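Long-range contacts in cellulase (Uncultured bacterium, PDB 6XSO), which probably hydrolyses internal beta-1,4 linkages in cellulose and other plant cell-wall glucans, as a broad-specificity endoglucanase of glycoside hydrolase family 5: residues Gln60-Met71 with Leu352-Phe363; Val304-Val314 with Leu342-Met350. All blocks are in the same frame, centred on the assembly; numbering follows the deposited sequence.

Overall arrangement
Contacts 1 and 2 both involve the end of the eight-stranded TIM barrel, strand 345-349 and the loop after it. Contact 2 joins the seventh and eighth strands, 304-309 and 345-349, in the buried interior, about 9 Å from the centre of the chain. Contact 1 lies about 20 Å away, centre to centre, and brings the loop after strand 345-349 against the start of helix 66-73, which comes between the first two strands. Along the sequence the order is 60-71, 304-314, 342-350, 352-363, so contact 1 encloses contact 2. They meet at Met350, whose CE packs 3.4 Å from Gln60 NE2. Contact 2 thus builds the last strand pair, and contact 1 ties the loop leaving it to the chain entering helix 66-73.

Contact 1 of 2, residues Gln60-Met71 with Leu352-Phe363; sequences QPVTKPELFKMM and LSDGASRTMPSF
At the seam of the TIM barrel, Gln60, ahead of helix 66-73, grips the loop that follows the last strand. Its OE1 takes the N-H of Gly355 at 2.8 Å, and NE2 gives a bond to Asp354 OD1 from above the carboxylate plane. A bend at chi2 (-60°) turns the amide so that OE1 ends over the centre of the Arg358 guanidinium, 3.1 Å from CZ, lying on its face and not hydrogen-bonded to it. The guanidinium spends its edge elsewhere: NE on Ser353 O, NH1 on Thr38 and a water shared with Pro61 O and Thr63 OG1, NH2 on Gly36. A leucine in its place would probably leave Ser353 O and that water without their donor and remove the flat group on which Gln60 OE1 rests. Further on, Lys64 NZ meets a lone pair of Thr359 O at 3.1 Å. Met70 CE makes a CH-pi contact over the centre of the Phe363 ring, 3.7 Å from its centroid, and its SD lies over the same face; Met71 SD comes at the edge. Both sulfurs make Met-aromatic contacts. Pro361, after a cis peptide bond, rests its CB against Leu67 CA. On the barrel side, Leu67, Met71 and Arg358 reach Trp33 of strand 31-34, and Phe363 touches Ala369 of helix 366-377.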
# COMPACT_ATOMS: atom_id res chain seq x y z
N GLN A 60 -7.12 15.05 -9.00
CA GLN A 60 -7.73 13.90 -9.65
C GLN A 60 -9.24 14.08 -9.68
O GLN A 60 -9.82 14.72 -8.80
CB GLN A 60 -7.38 12.63 -8.90
CG GLN A 60 -5.89 12.31 -8.86
CD GLN A 60 -5.26 12.14 -10.23
OE1 GLN A 60 -5.90 11.64 -11.16
NE2 GLN A 60 -4.01 12.55 -10.36
N PRO A 61 -9.91 13.53 -10.69
CA PRO A 61 -11.37 13.65 -10.78
C PRO A 61 -12.06 12.68 -9.83
O PRO A 61 -11.47 11.75 -9.30
CB PRO A 61 -11.65 13.26 -12.23
CG PRO A 61 -10.55 12.23 -12.52
CD PRO A 61 -9.34 12.72 -11.78
N VAL A 62 -13.37 12.92 -9.64
CA VAL A 62 -14.20 11.94 -8.95
C VAL A 62 -14.14 10.62 -9.71
O VAL A 62 -14.39 10.56 -10.92
CB VAL A 62 -15.64 12.47 -8.83
CG1 VAL A 62 -16.57 11.38 -8.31
CG2 VAL A 62 -15.68 13.68 -7.89
N THR A 63 -13.81 9.55 -8.99
CA THR A 63 -13.54 8.26 -9.62
C THR A 63 -14.84 7.65 -10.13
O THR A 63 -15.90 7.77 -9.49
CB THR A 63 -12.90 7.33 -8.60
OG1 THR A 63 -11.73 7.94 -8.01
CG2 THR A 63 -12.44 6.01 -9.23
N LYS A 64 -14.78 6.98 -11.27
CA LYS A 64 -15.92 6.31 -11.88
C LYS A 64 -15.58 4.86 -12.16
O LYS A 64 -14.41 4.50 -12.32
CB LYS A 64 -16.32 6.97 -13.21
CG LYS A 64 -16.90 8.36 -13.02
CD LYS A 64 -17.53 8.88 -14.28
CE LYS A 64 -16.49 9.24 -15.31
NZ LYS A 64 -17.16 9.61 -16.59
N PRO A 65 -16.60 4.00 -12.26
CA PRO A 65 -16.31 2.56 -12.36
C PRO A 65 -15.65 2.15 -13.66
O PRO A 65 -14.92 1.14 -13.68
CB PRO A 65 -17.68 1.89 -12.16
CG PRO A 65 -18.68 2.96 -12.47
CD PRO A 65 -18.04 4.25 -12.02
N GLU A 66 -15.86 2.91 -14.73
CA GLU A 66 -15.32 2.52 -16.03
C GLU A 66 -13.80 2.48 -16.02
O GLU A 66 -13.20 1.67 -16.73
CB GLU A 66 -15.85 3.49 -17.08
CG GLU A 66 -17.33 3.33 -17.40
CD GLU A 66 -18.31 3.76 -16.31
OE1 GLU A 66 -18.02 4.69 -15.50
OE2 GLU A 66 -19.40 3.16 -16.29
N LEU A 67 -13.17 3.36 -15.23
CA LEU A 67 -11.71 3.32 -15.10
C LEU A 67 -11.21 1.92 -14.80
O LEU A 67 -10.19 1.48 -15.33
CB LEU A 67 -11.27 4.28 -13.99
CG LEU A 67 -9.80 4.26 -13.60
CD1 LEU A 67 -8.89 4.70 -14.74
CD2 LEU A 67 -9.59 5.15 -12.34
N PHE A 68 -11.90 1.20 -13.92
CA PHE A 68 -11.40 -0.11 -13.50
C PHE A 68 -11.73 -1.20 -14.52
O PHE A 68 -10.97 -2.16 -14.64
CB PHE A 68 -11.88 -0.42 -12.09
CG PHE A 68 -11.39 0.60 -11.08
CD1 PHE A 68 -10.03 0.79 -10.88
CD2 PHE A 68 -12.28 1.41 -10.42
CE1 PHE A 68 -9.58 1.74 -9.98
CE2 PHE A 68 -11.83 2.36 -9.52
CZ PHE A 68 -10.49 2.53 -9.30
N LYS A 69 -12.84 -1.06 -15.26
CA LYS A 69 -13.07 -1.91 -16.42
C LYS A 69 -11.90 -1.80 -17.38
O LYS A 69 -11.39 -2.82 -17.88
CB LYS A 69 -14.37 -1.51 -17.10
CG LYS A 69 -14.74 -2.32 -18.37
CD LYS A 69 -16.09 -1.85 -18.95
CE LYS A 69 -16.50 -2.63 -20.21
NZ LYS A 69 -15.53 -2.36 -21.29
N MET A 70 -11.43 -0.58 -17.63
CA MET A 70 -10.30 -0.37 -18.53
C MET A 70 -9.03 -1.01 -17.98
O MET A 70 -8.29 -1.68 -18.72
CB MET A 70 -10.09 1.14 -18.73
CG MET A 70 -9.02 1.46 -19.76
SD MET A 70 -8.75 3.24 -19.93
CE MET A 70 -7.84 3.61 -18.44
N MET A 71 -8.75 -0.81 -16.69
CA MET A 71 -7.56 -1.42 -16.09
C MET A 71 -7.61 -2.93 -16.20
O MET A 71 -6.62 -3.58 -16.58
CB MET A 71 -7.46 -1.00 -14.61
CG MET A 71 -7.06 0.45 -14.43
SD MET A 71 -5.30 0.67 -14.78
CE MET A 71 -5.23 2.47 -14.86
N LEU A 352 -0.18 6.05 -15.83
CA LEU A 352 -1.04 5.16 -16.60
C LEU A 352 -2.32 5.84 -17.07
O LEU A 352 -2.50 6.02 -18.27
CB LEU A 352 -1.34 3.84 -15.89
CG LEU A 352 -0.14 3.05 -15.37
CD1 LEU A 352 -0.59 1.63 -15.03
CD2 LEU A 352 1.06 3.01 -16.30
N SER A 353 -3.23 6.14 -16.14
CA SER A 353 -4.45 6.91 -16.42
C SER A 353 -4.56 7.94 -15.30
O SER A 353 -4.82 7.58 -14.15
CB SER A 353 -5.68 6.02 -16.46
OG SER A 353 -6.84 6.77 -16.82
N ASP A 354 -4.35 9.21 -15.65
CA ASP A 354 -4.14 10.25 -14.65
C ASP A 354 -5.02 11.44 -14.95
O ASP A 354 -5.22 11.81 -16.11
CB ASP A 354 -2.68 10.73 -14.67
CG ASP A 354 -2.38 11.67 -13.53
OD1 ASP A 354 -2.34 11.19 -12.38
OD2 ASP A 354 -2.18 12.89 -13.76
N GLY A 355 -5.51 12.08 -13.90
CA GLY A 355 -6.23 13.31 -14.09
C GLY A 355 -7.48 13.08 -14.92
O GLY A 355 -8.16 12.07 -14.78
N ALA A 356 -7.77 14.04 -15.80
CA ALA A 356 -8.99 13.96 -16.60
C ALA A 356 -9.02 12.72 -17.49
O ALA A 356 -10.10 12.33 -17.95
CB ALA A 356 -9.13 15.22 -17.46
N SER A 357 -7.86 12.09 -17.74
CA SER A 357 -7.84 10.87 -18.55
C SER A 357 -8.66 9.77 -17.89
O SER A 357 -9.27 8.94 -18.58
CB SER A 357 -6.41 10.41 -18.78
OG SER A 357 -5.69 11.35 -19.57
N ARG A 358 -8.70 9.75 -16.56
CA ARG A 358 -9.46 8.73 -15.86
C ARG A 358 -10.95 8.82 -16.15
O ARG A 358 -11.66 7.81 -16.08
CB ARG A 358 -9.23 8.87 -14.36
CG ARG A 358 -7.84 8.57 -13.89
CD ARG A 358 -7.77 8.76 -12.39
NE ARG A 358 -6.45 8.51 -11.81
CZ ARG A 358 -6.20 8.64 -10.51
NH1 ARG A 358 -7.20 8.98 -9.70
NH2 ARG A 358 -4.99 8.41 -10.02
N THR A 359 -11.45 10.02 -16.42
CA THR A 359 -12.88 10.23 -16.64
C THR A 359 -13.32 9.71 -17.99
O THR A 359 -14.52 9.44 -18.19
CB THR A 359 -13.15 11.72 -16.49
OG1 THR A 359 -12.54 12.18 -15.27
CG2 THR A 359 -14.64 12.01 -16.46
N MET A 360 -12.38 9.51 -18.92
CA MET A 360 -12.76 9.15 -20.28
C MET A 360 -13.43 7.78 -20.34
O MET A 360 -14.56 7.69 -20.86
CB MET A 360 -11.57 9.32 -21.22
CG MET A 360 -11.21 10.79 -21.44
SD MET A 360 -9.69 11.06 -22.37
CE MET A 360 -10.24 10.63 -24.02
N PRO A 361 -12.80 6.69 -19.89
CA PRO A 361 -11.42 6.57 -19.40
C PRO A 361 -10.44 6.29 -20.54
O PRO A 361 -10.83 5.75 -21.57
CB PRO A 361 -11.52 5.35 -18.48
CG PRO A 361 -12.50 4.46 -19.21
CD PRO A 361 -13.52 5.41 -19.83
N SER A 362 -9.17 6.63 -20.31
CA SER A 362 -8.14 6.47 -21.32
C SER A 362 -6.80 6.43 -20.60
O SER A 362 -6.63 7.08 -19.56
CB SER A 362 -8.15 7.64 -22.29
OG SER A 362 -7.16 7.53 -23.30
N PHE A 363 -5.86 5.68 -21.16
CA PHE A 363 -4.49 5.71 -20.68
C PHE A 363 -3.76 6.89 -21.31
O PHE A 363 -3.65 6.97 -22.54
CB PHE A 363 -3.75 4.41 -21.03
CG PHE A 363 -4.25 3.18 -20.32
CD1 PHE A 363 -3.91 2.92 -19.01
CD2 PHE A 363 -5.04 2.27 -21.00
CE1 PHE A 363 -4.37 1.78 -18.38
CE2 PHE A 363 -5.49 1.13 -20.37
CZ PHE A 363 -5.15 0.89 -19.07
O HOH W 1 -10.02 9.44 -9.86
O HOH W 2 -13.14 10.08 -13.37
O HOH W 3 -12.55 7.52 -13.09
O HOH W 4 -16.24 6.79 -17.34

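Contact 2 of 2, residues Val304-Val314 with Leu342-Met350; sequences VIIGEWSTSNV and LGIATFYWM
Trp309 and Tyr348 form a T-shaped pair near the C-terminal ends of the seventh and eighth strands, which run parallel in the TIM barrel. The ring planes stand at 88°, and the Tyr348 edge comes down on the indole, with CD2 3.8 Å from Trp309 CE2. A chi1 of 68° sets the indole between its own backbone N and carbonyl carbon, turning it toward Thr346 and Tyr348. Tyr348 is fixed further by Ser310, whose OG donates to its OH at 2.8 Å. On the other side of the strands, Glu308 and Trp349 lie alongside each other and point the same way; the carboxylate lies over one face of the Trp349 ring near its rim, the planes 29° apart, with Glu308 OE2 3.6 Å from Trp349 CZ3. Tyr271 and Arg80 hold the two carboxylate oxygens; family 5 enzymes carry their nucleophilic glutamate at the end of the seventh strand, a place consistent with Glu308. Earlier in the strands, Ile305 CG2 leans on Phe347 CE1, and Ile306 CG1 meets Ile344 CG2 near helix 279-298. The parallel backbone ladder includes Ile306 N to Ala345 O at 2.8 Å and Phe347 N to Ile306 O. One water, in the indole plane, accepts from Trp309 NE1 and is also hydrogen-bonded to Thr346 OG1, each at 2.9 Å.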
# COMPACT_ATOMS: atom_id res chain seq x y z
N VAL A 304 5.07 -11.25 0.19
CA VAL A 304 5.39 -9.83 0.14
C VAL A 304 4.66 -9.15 -1.01
O VAL A 304 4.56 -9.70 -2.12
CB VAL A 304 6.91 -9.61 0.04
CG1 VAL A 304 7.27 -8.13 -0.16
CG2 VAL A 304 7.60 -10.16 1.27
N ILE A 305 4.20 -7.94 -0.73
CA ILE A 305 3.61 -7.05 -1.72
C ILE A 305 4.50 -5.82 -1.83
O ILE A 305 4.79 -5.17 -0.82
CB ILE A 305 2.17 -6.64 -1.33
CG1 ILE A 305 1.26 -7.86 -1.26
CG2 ILE A 305 1.67 -5.52 -2.27
CD1 ILE A 305 -0.07 -7.59 -0.53
N ILE A 306 4.93 -5.50 -3.05
CA ILE A 306 5.57 -4.21 -3.33
C ILE A 306 4.41 -3.29 -3.73
O ILE A 306 3.94 -3.27 -4.88
CB ILE A 306 6.67 -4.34 -4.39
CG1 ILE A 306 7.76 -5.29 -3.88
CG2 ILE A 306 7.24 -2.96 -4.73
CD1 ILE A 306 8.83 -5.59 -4.96
N GLY A 307 3.87 -2.59 -2.73
CA GLY A 307 2.60 -1.92 -2.89
C GLY A 307 2.67 -0.59 -3.60
O GLY A 307 1.62 -0.03 -3.91
N GLU A 308 3.87 -0.07 -3.80
CA GLU A 308 4.09 1.06 -4.69
C GLU A 308 5.44 0.85 -5.35
O GLU A 308 6.40 0.49 -4.68
CB GLU A 308 4.19 2.40 -3.96
CG GLU A 308 2.97 2.79 -3.15
CD GLU A 308 3.12 4.11 -2.43
OE1 GLU A 308 4.07 4.88 -2.73
OE2 GLU A 308 2.24 4.39 -1.58
N TRP A 309 5.49 1.08 -6.66
CA TRP A 309 6.78 1.18 -7.33
C TRP A 309 6.68 2.07 -8.56
O TRP A 309 5.60 2.32 -9.10
CB TRP A 309 7.33 -0.19 -7.74
CG TRP A 309 6.54 -0.87 -8.85
CD1 TRP A 309 5.28 -1.40 -8.75
CD2 TRP A 309 6.94 -1.08 -10.21
NE1 TRP A 309 4.88 -1.93 -9.95
CE2 TRP A 309 5.88 -1.75 -10.86
CE3 TRP A 309 8.09 -0.77 -10.94
CZ2 TRP A 309 5.94 -2.12 -12.20
CZ3 TRP A 309 8.16 -1.16 -12.27
CH2 TRP A 309 7.09 -1.82 -12.88
N SER A 310 7.86 2.55 -8.97
CA SER A 310 8.15 3.29 -10.19
C SER A 310 9.66 3.46 -10.12
O SER A 310 10.35 2.66 -9.48
CB SER A 310 7.37 4.58 -10.31
OG SER A 310 7.66 5.18 -11.57
N THR A 311 10.22 4.50 -10.74
CA THR A 311 11.63 4.80 -10.58
C THR A 311 11.78 6.01 -9.67
O THR A 311 10.80 6.67 -9.31
CB THR A 311 12.32 5.09 -11.91
OG1 THR A 311 11.78 6.31 -12.44
CG2 THR A 311 12.12 3.95 -12.87
N SER A 312 13.03 6.31 -9.32
CA SER A 312 13.30 7.37 -8.36
C SER A 312 12.88 8.74 -8.87
O SER A 312 12.69 9.65 -8.06
CB SER A 312 14.79 7.39 -8.03
OG SER A 312 15.55 7.76 -9.17
N ASN A 313 12.72 8.91 -10.18
CA ASN A 313 12.34 10.20 -10.74
C ASN A 313 10.84 10.29 -11.04
O ASN A 313 10.42 11.21 -11.75
CB ASN A 313 13.16 10.47 -12.00
CG ASN A 313 14.62 10.80 -11.68
OD1 ASN A 313 14.93 11.48 -10.70
ND2 ASN A 313 15.52 10.32 -12.53
N VAL A 314 10.03 9.40 -10.46
CA VAL A 314 8.59 9.42 -10.69
C VAL A 314 7.98 10.81 -10.45
O VAL A 314 7.08 11.24 -11.18
CB VAL A 314 7.90 8.33 -9.84
CG1 VAL A 314 8.05 8.60 -8.35
CG2 VAL A 314 6.43 8.19 -10.24
N LEU A 342 9.35 -14.84 -7.56
CA LEU A 342 9.28 -15.01 -6.11
C LEU A 342 7.86 -15.01 -5.57
O LEU A 342 7.68 -15.15 -4.35
CB LEU A 342 10.08 -13.91 -5.42
CG LEU A 342 11.57 -14.22 -5.39
CD1 LEU A 342 12.33 -12.98 -4.99
CD2 LEU A 342 11.88 -15.36 -4.41
N GLY A 343 6.85 -14.81 -6.42
CA GLY A 343 5.49 -14.70 -5.94
C GLY A 343 5.18 -13.40 -5.24
O GLY A 343 4.26 -13.36 -4.40
N ILE A 344 5.89 -12.32 -5.58
CA ILE A 344 5.72 -10.99 -5.01
C ILE A 344 4.86 -10.16 -5.96
O ILE A 344 5.15 -10.09 -7.16
CB ILE A 344 7.09 -10.32 -4.79
CG1 ILE A 344 7.89 -11.08 -3.74
CG2 ILE A 344 6.92 -8.84 -4.47
CD1 ILE A 344 9.31 -10.56 -3.55
N ALA A 345 3.78 -9.57 -5.45
CA ALA A 345 2.92 -8.74 -6.27
C ALA A 345 3.43 -7.31 -6.28
O ALA A 345 3.98 -6.82 -5.29
CB ALA A 345 1.49 -8.74 -5.71
N THR A 346 3.26 -6.64 -7.42
CA THR A 346 3.69 -5.25 -7.60
C THR A 346 2.50 -4.38 -7.95
O THR A 346 1.59 -4.82 -8.67
CB THR A 346 4.74 -5.11 -8.72
OG1 THR A 346 4.17 -5.36 -10.00
CG2 THR A 346 5.89 -6.08 -8.49
N PHE A 347 2.49 -3.15 -7.40
CA PHE A 347 1.43 -2.16 -7.65
C PHE A 347 2.08 -0.85 -8.11
O PHE A 347 2.71 -0.15 -7.31
CB PHE A 347 0.58 -1.92 -6.38
CG PHE A 347 -0.34 -3.07 -6.02
CD1 PHE A 347 0.15 -4.23 -5.46
CD2 PHE A 347 -1.73 -2.96 -6.19
CE1 PHE A 347 -0.70 -5.27 -5.12
CE2 PHE A 347 -2.59 -4.00 -5.84
CZ PHE A 347 -2.08 -5.15 -5.31
N TYR A 348 1.94 -0.52 -9.40
CA TYR A 348 2.57 0.68 -9.95
C TYR A 348 1.94 1.95 -9.37
O TYR A 348 0.73 2.01 -9.14
CB TYR A 348 2.45 0.67 -11.50
CG TYR A 348 3.30 1.73 -12.11
CD1 TYR A 348 2.76 2.97 -12.44
CD2 TYR A 348 4.66 1.53 -12.31
CE1 TYR A 348 3.55 3.98 -12.94
CE2 TYR A 348 5.45 2.53 -12.82
CZ TYR A 348 4.89 3.75 -13.12
OH TYR A 348 5.71 4.75 -13.60
N TRP A 349 2.77 2.98 -9.11
CA TRP A 349 2.28 4.21 -8.49
C TRP A 349 1.80 5.21 -9.55
O TRP A 349 2.61 5.83 -10.25
CB TRP A 349 3.36 4.88 -7.64
CG TRP A 349 2.82 6.16 -7.03
CD1 TRP A 349 3.11 7.45 -7.40
CD2 TRP A 349 1.83 6.25 -6.01
NE1 TRP A 349 2.37 8.33 -6.65
CE2 TRP A 349 1.57 7.62 -5.79
CE3 TRP A 349 1.14 5.30 -5.24
CZ2 TRP A 349 0.65 8.07 -4.84
CZ3 TRP A 349 0.24 5.74 -4.30
CH2 TRP A 349 0.00 7.11 -4.10
N MET A 350 0.48 5.41 -9.64
CA MET A 350 -0.13 6.46 -10.47
C MET A 350 0.32 6.33 -11.93
O MET A 350 0.50 5.22 -12.45
CB MET A 350 0.10 7.82 -9.84
CG MET A 350 -0.64 8.03 -8.53
SD MET A 350 -0.51 9.71 -7.85
CE MET A 350 -1.55 10.61 -9.00
O HOH W 5 5.65 -13.16 -1.86
O HOH W 6 2.58 -3.25 -11.20